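Local coordinates for protein carbohydrate kinase, pfkB family (Enterococcus faecalis, PDB 3KTN) that probably phosphorylates 2-keto-3-deoxygluconate or a related sugar acid, as a magnesium-binding member of the PfkB family of carbohydrate kinases, at residues Ser244-Asn248 and Gln249-Ser253; Gln221-Glu224 and Leu225-Phe229. All coordinates share one frame; numbering follows the deposited sequence.

Interaction 1 (Ser244-Asn248 and Gln249-Ser253)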
ATOM      1  N   SER A 244      35.661   3.768  -3.754  1.00 52.66           N
ATOM      2  CA  SER A 244      36.618   4.093  -2.709  1.00 54.58           C
ATOM      3  C   SER A 244      35.876   4.769  -1.569  1.00 57.37           C
ATOM      4  O   SER A 244      34.717   5.157  -1.718  1.00 56.65           O
ATOM      5  CB  SER A 244      37.707   5.027  -3.251  1.00 53.86           C
ATOM      6  OG  SER A 244      37.157   6.235  -3.755  1.00 51.85           O
ATOM      7  N   HIS A 245      36.539   4.904  -0.428  1.00 60.29           N
ATOM      8  CA  HIS A 245      35.910   5.543   0.713  1.00 64.73           C
ATOM      9  C   HIS A 245      36.909   6.245   1.613  1.00 67.03           C
ATOM     10  O   HIS A 245      37.865   5.639   2.093  1.00 67.35           O
ATOM     11  CB  HIS A 245      35.117   4.522   1.539  1.00 65.64           C
ATOM     12  CG  HIS A 245      35.971   3.508   2.235  1.00 67.94           C
ATOM     13  ND1 HIS A 245      36.668   2.530   1.557  1.00 69.98           N
ATOM     14  CD2 HIS A 245      36.252   3.329   3.547  1.00 68.95           C
ATOM     15  CE1 HIS A 245      37.342   1.793   2.422  1.00 70.16           C
ATOM     16  NE2 HIS A 245      37.107   2.258   3.637  1.00 70.02           N
ATOM     17  N   SER A 246      36.692   7.536   1.815  1.00 70.14           N
ATOM     18  CA  SER A 246      37.534   8.318   2.702  1.00 73.25           C
ATOM     19  C   SER A 246      36.758   8.246   4.005  1.00 75.04           C
ATOM     20  O   SER A 246      35.734   7.565   4.068  1.00 75.87           O
ATOM     21  CB  SER A 246      37.637   9.764   2.218  1.00 73.91           C
ATOM     22  OG  SER A 246      38.319   9.839   0.976  1.00 74.78           O
ATOM     23  N   GLN A 247      37.220   8.922   5.048  1.00 76.86           N
ATOM     24  CA  GLN A 247      36.483   8.868   6.301  1.00 77.88           C
ATOM     25  C   GLN A 247      35.160   9.603   6.112  1.00 76.73           C
ATOM     26  O   GLN A 247      35.143  10.772   5.716  1.00 76.83           O
ATOM     27  CB  GLN A 247      37.285   9.508   7.438  1.00 80.66           C
ATOM     28  CG  GLN A 247      36.709   9.214   8.821  1.00 84.35           C
ATOM     29  CD  GLN A 247      37.543   9.798   9.946  1.00 86.76           C
ATOM     30  OE1 GLN A 247      38.747   9.549  10.036  1.00 88.25           O
ATOM     31  NE2 GLN A 247      36.903  10.573  10.817  1.00 87.69           N
ATOM     32  N   ASN A 248      34.060   8.898   6.374  1.00 74.84           N
ATOM     33  CA  ASN A 248      32.710   9.447   6.252  1.00 73.62           C
ATOM     34  C   ASN A 248      32.057   9.301   4.881  1.00 71.20           C
ATOM     35  O   ASN A 248      30.873   8.968   4.793  1.00 71.84           O
ATOM     36  CB  ASN A 248      32.686  10.933   6.631  1.00 76.18           C
ATOM     37  CG  ASN A 248      32.809  11.162   8.120  1.00 78.46           C
ATOM     38  OD1 ASN A 248      33.768  10.719   8.756  1.00 80.16           O
ATOM     39  ND2 ASN A 248      31.835  11.868   8.688  1.00 79.76           N
ATOM     40  N   GLN A 249      32.818   9.541   3.815  1.00 67.16           N
ATOM     41  CA  GLN A 249      32.262   9.478   2.464  1.00 62.30           C
ATOM     42  C   GLN A 249      32.690   8.321   1.566  1.00 58.79           C
ATOM     43  O   GLN A 249      33.781   7.770   1.708  1.00 58.71           O
ATOM     44  CB  GLN A 249      32.569  10.780   1.728  1.00 63.06           C
ATOM     45  CG  GLN A 249      32.222  12.036   2.494  1.00 65.16           C
ATOM     46  CD  GLN A 249      32.389  13.279   1.645  1.00 66.68           C
ATOM     47  OE1 GLN A 249      31.706  13.447   0.634  1.00 67.04           O
ATOM     48  NE2 GLN A 249      33.306  14.155   2.046  1.00 68.26           N
ATOM     49  N   ASN A 250      31.807   7.975   0.632  1.00 53.46           N
ATOM     50  CA  ASN A 250      32.064   6.926  -0.349  1.00 48.55           C
ATOM     51  C   ASN A 250      32.154   7.617  -1.704  1.00 44.70           C
ATOM     52  O   ASN A 250      31.494   8.630  -1.935  1.00 43.18           O
ATOM     53  CB  ASN A 250      30.936   5.898  -0.366  1.00 50.11           C
ATOM     54  CG  ASN A 250      30.933   5.018   0.866  1.00 51.91           C
ATOM     55  OD1 ASN A 250      31.931   4.366   1.177  1.00 53.33           O
ATOM     56  ND2 ASN A 250      29.808   4.988   1.572  1.00 51.08           N
ATOM     57  N   TYR A 251      32.965   7.072  -2.602  1.00 40.83           N
ATOM     58  CA  TYR A 251      33.136   7.683  -3.912  1.00 37.92           C
ATOM     59  C   TYR A 251      33.091   6.680  -5.044  1.00 35.56           C
ATOM     60  O   TYR A 251      33.374   5.501  -4.864  1.00 33.92           O
ATOM     61  CB  TYR A 251      34.476   8.413  -3.976  1.00 37.63           C
ATOM     62  CG  TYR A 251      34.633   9.507  -2.956  1.00 40.42           C
ATOM     63  CD1 TYR A 251      34.318  10.827  -3.270  1.00 41.29           C
ATOM     64  CD2 TYR A 251      35.101   9.224  -1.673  1.00 40.67           C
ATOM     65  CE1 TYR A 251      34.468  11.843  -2.331  1.00 44.37           C
ATOM     66  CE2 TYR A 251      35.254  10.230  -0.723  1.00 43.15           C
ATOM     67  CZ  TYR A 251      34.936  11.536  -1.059  1.00 44.75           C
ATOM     68  OH  TYR A 251      35.089  12.540  -0.132  1.00 48.30           O
ATOM     69  N   LEU A 252      32.739   7.172  -6.222  1.00 33.96           N
ATOM     70  CA  LEU A 252      32.702   6.339  -7.401  1.00 33.24           C
ATOM     71  C   LEU A 252      33.584   7.019  -8.432  1.00 33.91           C
ATOM     72  O   LEU A 252      33.544   8.239  -8.590  1.00 34.40           O
ATOM     73  CB  LEU A 252      31.281   6.214  -7.948  1.00 29.43           C
ATOM     74  CG  LEU A 252      31.182   5.199  -9.092  1.00 32.17           C
ATOM     75  CD1 LEU A 252      31.409   3.796  -8.520  1.00 28.17           C
ATOM     76  CD2 LEU A 252      29.820   5.289  -9.785  1.00 28.21           C
ATOM     77  N   SER A 253      34.385   6.230  -9.133  1.00 35.72           N
ATOM     78  CA  SER A 253      35.264   6.774 -10.152  1.00 38.81           C
ATOM     79  C   SER A 253      35.261   5.851 -11.358  1.00 37.86           C
ATOM     80  O   SER A 253      35.374   4.635 -11.219  1.00 40.89           O
ATOM     81  CB  SER A 253      36.686   6.912  -9.602  1.00 39.58           C
ATOM     82  OG  SER A 253      37.486   7.656 -10.499  1.00 43.98           O
TER
HETATM   83  O   HOH W   1      36.458   5.897  -6.299  1.00 36.27           O
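Ser244 and Tyr251 face each other as an antiparallel hydrogen-bonded pair, joined by two backbone hydrogen bonds. Tyr251 N donates a hydrogen bond to Ser244 O (2.7 Å), and Ser244 N donates one to Tyr251 O (3.1 Å). Both bonds are fairly straight. A water rests beside this pair, 2.7 Å from Ser244 OG, and adds a weak bond to Tyr251 O.

Nearer the turn the bonding thins. Ser246 N makes a weak, bent bond to Gln249 O (2.9 Å). Gln249 N makes another weak one to Gln247 O. Asn248 has a positive phi of 89°, which helps the chain reverse. His245 and Asn250 form the next pair, a non-hydrogen-bonded one, where His245 CA makes a CA-H...O contact with Gln249 O.

Side chains pack on both faces of the hairpin. Tyr251 CG stands beside the backbone N (chi1 -60°), which lets the ring reach past Ser244 to Ser246 at the start of the turn. Its CB touches Ser244 OG, and its CE2 lies 3.5 Å from Ser246 OG. The edge of the ring is turned to the backbone, with Ser246 N near its plane. Lys267 of the neighbouring strand adds a cation-pi contact to this ring. On the other face Asn250 OD1 sits 3.2 Å from His245 CB. The imidazole leads away from Asn250, and His245 packs on Asn333 of a second subunit. Gln247 packs on Gln249 of the second subunit, and Gln249 packs on Gln247 of a third.

This is the exposed tip of a beta hairpin, formed by strands 237-245 and 250-257 of the large mixed sheet in a ribokinase-like fold.

Interaction 2 (Gln221-Glu224 and Leu225-Phe229); sequences QETE and LIQRF
Glu224 and Arg228 are joined by an i to i+4 salt bridge on helix 218-233. From CB, 3.1 Å from Leu225 N, the Glu224 chain leaves with CG anti to the backbone N (chi1 -167°). It then bends at chi2, which carries the carboxylate along the helix to Arg228. OE1 lies 2.9 Å from Arg228 NH1, at the edge of the guanidinium, but the bond is weak at 125°. OE2 also lies near the guanidinium plane, at its edge. The carboxylate and guanidinium planes are 31° apart. Leu225 CD1 lies on one side of the guanidinium plane, near its rim, and Arg228 NH2 bonds to Ile211 O.

The backbone is alpha-helical. Leu225 N bonds to Gln221 O, Ile226 N to Glu222 O and Gln227 N to Thr223 O. The bonding is weaker at Arg228 N, which is shared between Glu224 O and Leu225 O. Further round the helix, Thr223 and Gln227 run side by side, and the amide of Gln227 goes on to bond Thr258 O through NE2. Leu225 and Ile226 are buried against helix 201-206. Beside Tyr257, Glu222 bends at chi2 and crosses Ile226 obliquely, and its OE1 comes to 3.6 Å from Ile226 CD1.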
ATOM      1  N   GLN A 221      51.924   0.604 -13.582  1.00 60.90           N
ATOM      2  CA  GLN A 221      51.731  -0.837 -13.492  1.00 62.07           C
ATOM      3  C   GLN A 221      50.310  -1.182 -13.921  1.00 62.45           C
ATOM      4  O   GLN A 221      50.084  -2.103 -14.711  1.00 62.04           O
ATOM      5  CB  GLN A 221      51.949  -1.315 -12.056  1.00 62.62           C
ATOM      6  CG  GLN A 221      51.662  -2.789 -11.858  1.00 65.41           C
ATOM      7  CD  GLN A 221      51.554  -3.168 -10.398  1.00 67.26           C
ATOM      8  OE1 GLN A 221      52.520  -3.064  -9.643  1.00 69.99           O
ATOM      9  NE2 GLN A 221      50.370  -3.610  -9.988  1.00 67.93           N
ATOM     10  N   GLU A 222      49.359  -0.428 -13.377  1.00 62.29           N
ATOM     11  CA  GLU A 222      47.940  -0.602 -13.659  1.00 60.80           C
ATOM     12  C   GLU A 222      47.664  -0.551 -15.158  1.00 58.34           C
ATOM     13  O   GLU A 222      47.065  -1.469 -15.724  1.00 57.17           O
ATOM     14  CB  GLU A 222      47.150   0.494 -12.937  1.00 63.38           C
ATOM     15  CG  GLU A 222      45.647   0.442 -13.127  1.00 67.66           C
ATOM     16  CD  GLU A 222      45.035  -0.847 -12.620  1.00 70.21           C
ATOM     17  OE1 GLU A 222      45.202  -1.890 -13.285  1.00 71.86           O
ATOM     18  OE2 GLU A 222      44.391  -0.814 -11.550  1.00 71.75           O
ATOM     19  N   THR A 223      48.110   0.526 -15.796  1.00 56.10           N
ATOM     20  CA  THR A 223      47.916   0.716 -17.227  1.00 55.98           C
ATOM     21  C   THR A 223      48.621  -0.351 -18.074  1.00 56.91           C
ATOM     22  O   THR A 223      48.073  -0.820 -19.075  1.00 57.22           O
ATOM     23  CB  THR A 223      48.419   2.107 -17.669  1.00 55.67           C
ATOM     24  OG1 THR A 223      47.763   3.123 -16.899  1.00 54.89           O
ATOM     25  CG2 THR A 223      48.127   2.336 -19.143  1.00 54.31           C
ATOM     26  N   GLU A 224      49.833  -0.732 -17.676  1.00 56.85           N
ATOM     27  CA  GLU A 224      50.598  -1.737 -18.414  1.00 56.75           C
ATOM     28  C   GLU A 224      49.822  -3.047 -18.500  1.00 55.44           C
ATOM     29  O   GLU A 224      49.719  -3.647 -19.567  1.00 55.48           O
ATOM     30  CB  GLU A 224      51.954  -1.980 -17.732  1.00 56.56           C
ATOM     31  CG  GLU A 224      52.968  -2.778 -18.555  1.00 56.66           C
ATOM     32  CD  GLU A 224      52.641  -4.261 -18.669  1.00 56.33           C
ATOM     33  OE1 GLU A 224      52.351  -4.900 -17.634  1.00 56.19           O
ATOM     34  OE2 GLU A 224      52.685  -4.793 -19.796  1.00 57.03           O
ATOM     35  N   LEU A 225      49.278  -3.483 -17.370  1.00 54.77           N
ATOM     36  CA  LEU A 225      48.513  -4.721 -17.329  1.00 55.46           C
ATOM     37  C   LEU A 225      47.268  -4.684 -18.216  1.00 55.55           C
ATOM     38  O   LEU A 225      47.011  -5.620 -18.976  1.00 56.77           O
ATOM     39  CB  LEU A 225      48.106  -5.033 -15.888  1.00 56.48           C
ATOM     40  CG  LEU A 225      47.084  -6.154 -15.681  1.00 57.73           C
ATOM     41  CD1 LEU A 225      47.450  -7.365 -16.514  1.00 60.42           C
ATOM     42  CD2 LEU A 225      47.031  -6.519 -14.210  1.00 59.56           C
ATOM     43  N   ILE A 226      46.507  -3.598 -18.129  1.00 53.97           N
ATOM     44  CA  ILE A 226      45.275  -3.456 -18.898  1.00 52.33           C
ATOM     45  C   ILE A 226      45.469  -3.299 -20.402  1.00 51.83           C
ATOM     46  O   ILE A 226      44.774  -3.941 -21.191  1.00 50.09           O
ATOM     47  CB  ILE A 226      44.436  -2.267 -18.362  1.00 51.47           C
ATOM     48  CG1 ILE A 226      43.955  -2.587 -16.947  1.00 51.47           C
ATOM     49  CG2 ILE A 226      43.252  -1.990 -19.283  1.00 50.34           C
ATOM     50  CD1 ILE A 226      43.236  -1.452 -16.264  1.00 50.88           C
ATOM     51  N   GLN A 227      46.399  -2.448 -20.813  1.00 52.33           N
ATOM     52  CA  GLN A 227      46.623  -2.260 -22.241  1.00 53.90           C
ATOM     53  C   GLN A 227      47.278  -3.491 -22.858  1.00 54.09           C
ATOM     54  O   GLN A 227      47.236  -3.683 -24.072  1.00 55.39           O
ATOM     55  CB  GLN A 227      47.461  -1.006 -22.487  1.00 54.20           C
ATOM     56  CG  GLN A 227      46.770   0.250 -21.992  1.00 55.54           C
ATOM     57  CD  GLN A 227      47.498   1.514 -22.371  1.00 57.23           C
ATOM     58  OE1 GLN A 227      48.687   1.666 -22.087  1.00 58.61           O
ATOM     59  NE2 GLN A 227      46.790   2.437 -23.012  1.00 56.71           N
ATOM     60  N   ARG A 228      47.861  -4.332 -22.010  1.00 52.87           N
ATOM     61  CA  ARG A 228      48.497  -5.562 -22.461  1.00 54.27           C
ATOM     62  C   ARG A 228      47.354  -6.529 -22.787  1.00 54.71           C
ATOM     63  O   ARG A 228      47.325  -7.148 -23.854  1.00 54.62           O
ATOM     64  CB  ARG A 228      49.374  -6.131 -21.340  1.00 53.26           C
ATOM     65  CG  ARG A 228      50.556  -6.967 -21.807  1.00 54.27           C
ATOM     66  CD  ARG A 228      51.443  -7.334 -20.620  1.00 53.12           C
ATOM     67  NE  ARG A 228      50.867  -8.407 -19.814  1.00 53.66           N
ATOM     68  CZ  ARG A 228      51.107  -8.587 -18.519  1.00 53.85           C
ATOM     69  NH1 ARG A 228      51.908  -7.758 -17.865  1.00 55.33           N
ATOM     70  NH2 ARG A 228      50.558  -9.610 -17.879  1.00 53.45           N
ATOM     71  N   PHE A 229      46.413  -6.644 -21.852  1.00 55.08           N
ATOM     72  CA  PHE A 229      45.238  -7.499 -22.015  1.00 54.22           C
ATOM     73  C   PHE A 229      44.472  -7.072 -23.263  1.00 53.52           C
ATOM     74  O   PHE A 229      44.009  -7.907 -24.037  1.00 53.93           O
ATOM     75  CB  PHE A 229      44.340  -7.377 -20.773  1.00 55.84           C
ATOM     76  CG  PHE A 229      42.902  -7.771 -21.006  1.00 55.61           C
ATOM     77  CD1 PHE A 229      42.543  -9.104 -21.174  1.00 55.89           C
ATOM     78  CD2 PHE A 229      41.906  -6.798 -21.059  1.00 56.57           C
ATOM     79  CE1 PHE A 229      41.212  -9.466 -21.390  1.00 56.55           C
ATOM     80  CE2 PHE A 229      40.573  -7.145 -21.274  1.00 57.52           C
ATOM     81  CZ  PHE A 229      40.224  -8.482 -21.440  1.00 57.05           C
TER

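In the fold
Interactions 1 and 2 are both local, and they follow each other in the chain: helix 218-233 leads into strand 237-245, the first arm of the hairpin. Their centres are about 25 Å apart and they do not touch. Strand 250-257 connects them, since its Tyr257 packs on the helix of interaction 2 while its start forms part of interaction 1. Interaction 1 is a surface contact in which none of the touching residues is buried, and neighbouring subunits reach its turn. Interaction 2 is partly buried: its apolar side packs within the chain, and no other subunit touches it. Strand pairing holds the first, with a water adding a weak link; helical bonds and a salt bridge hold the second.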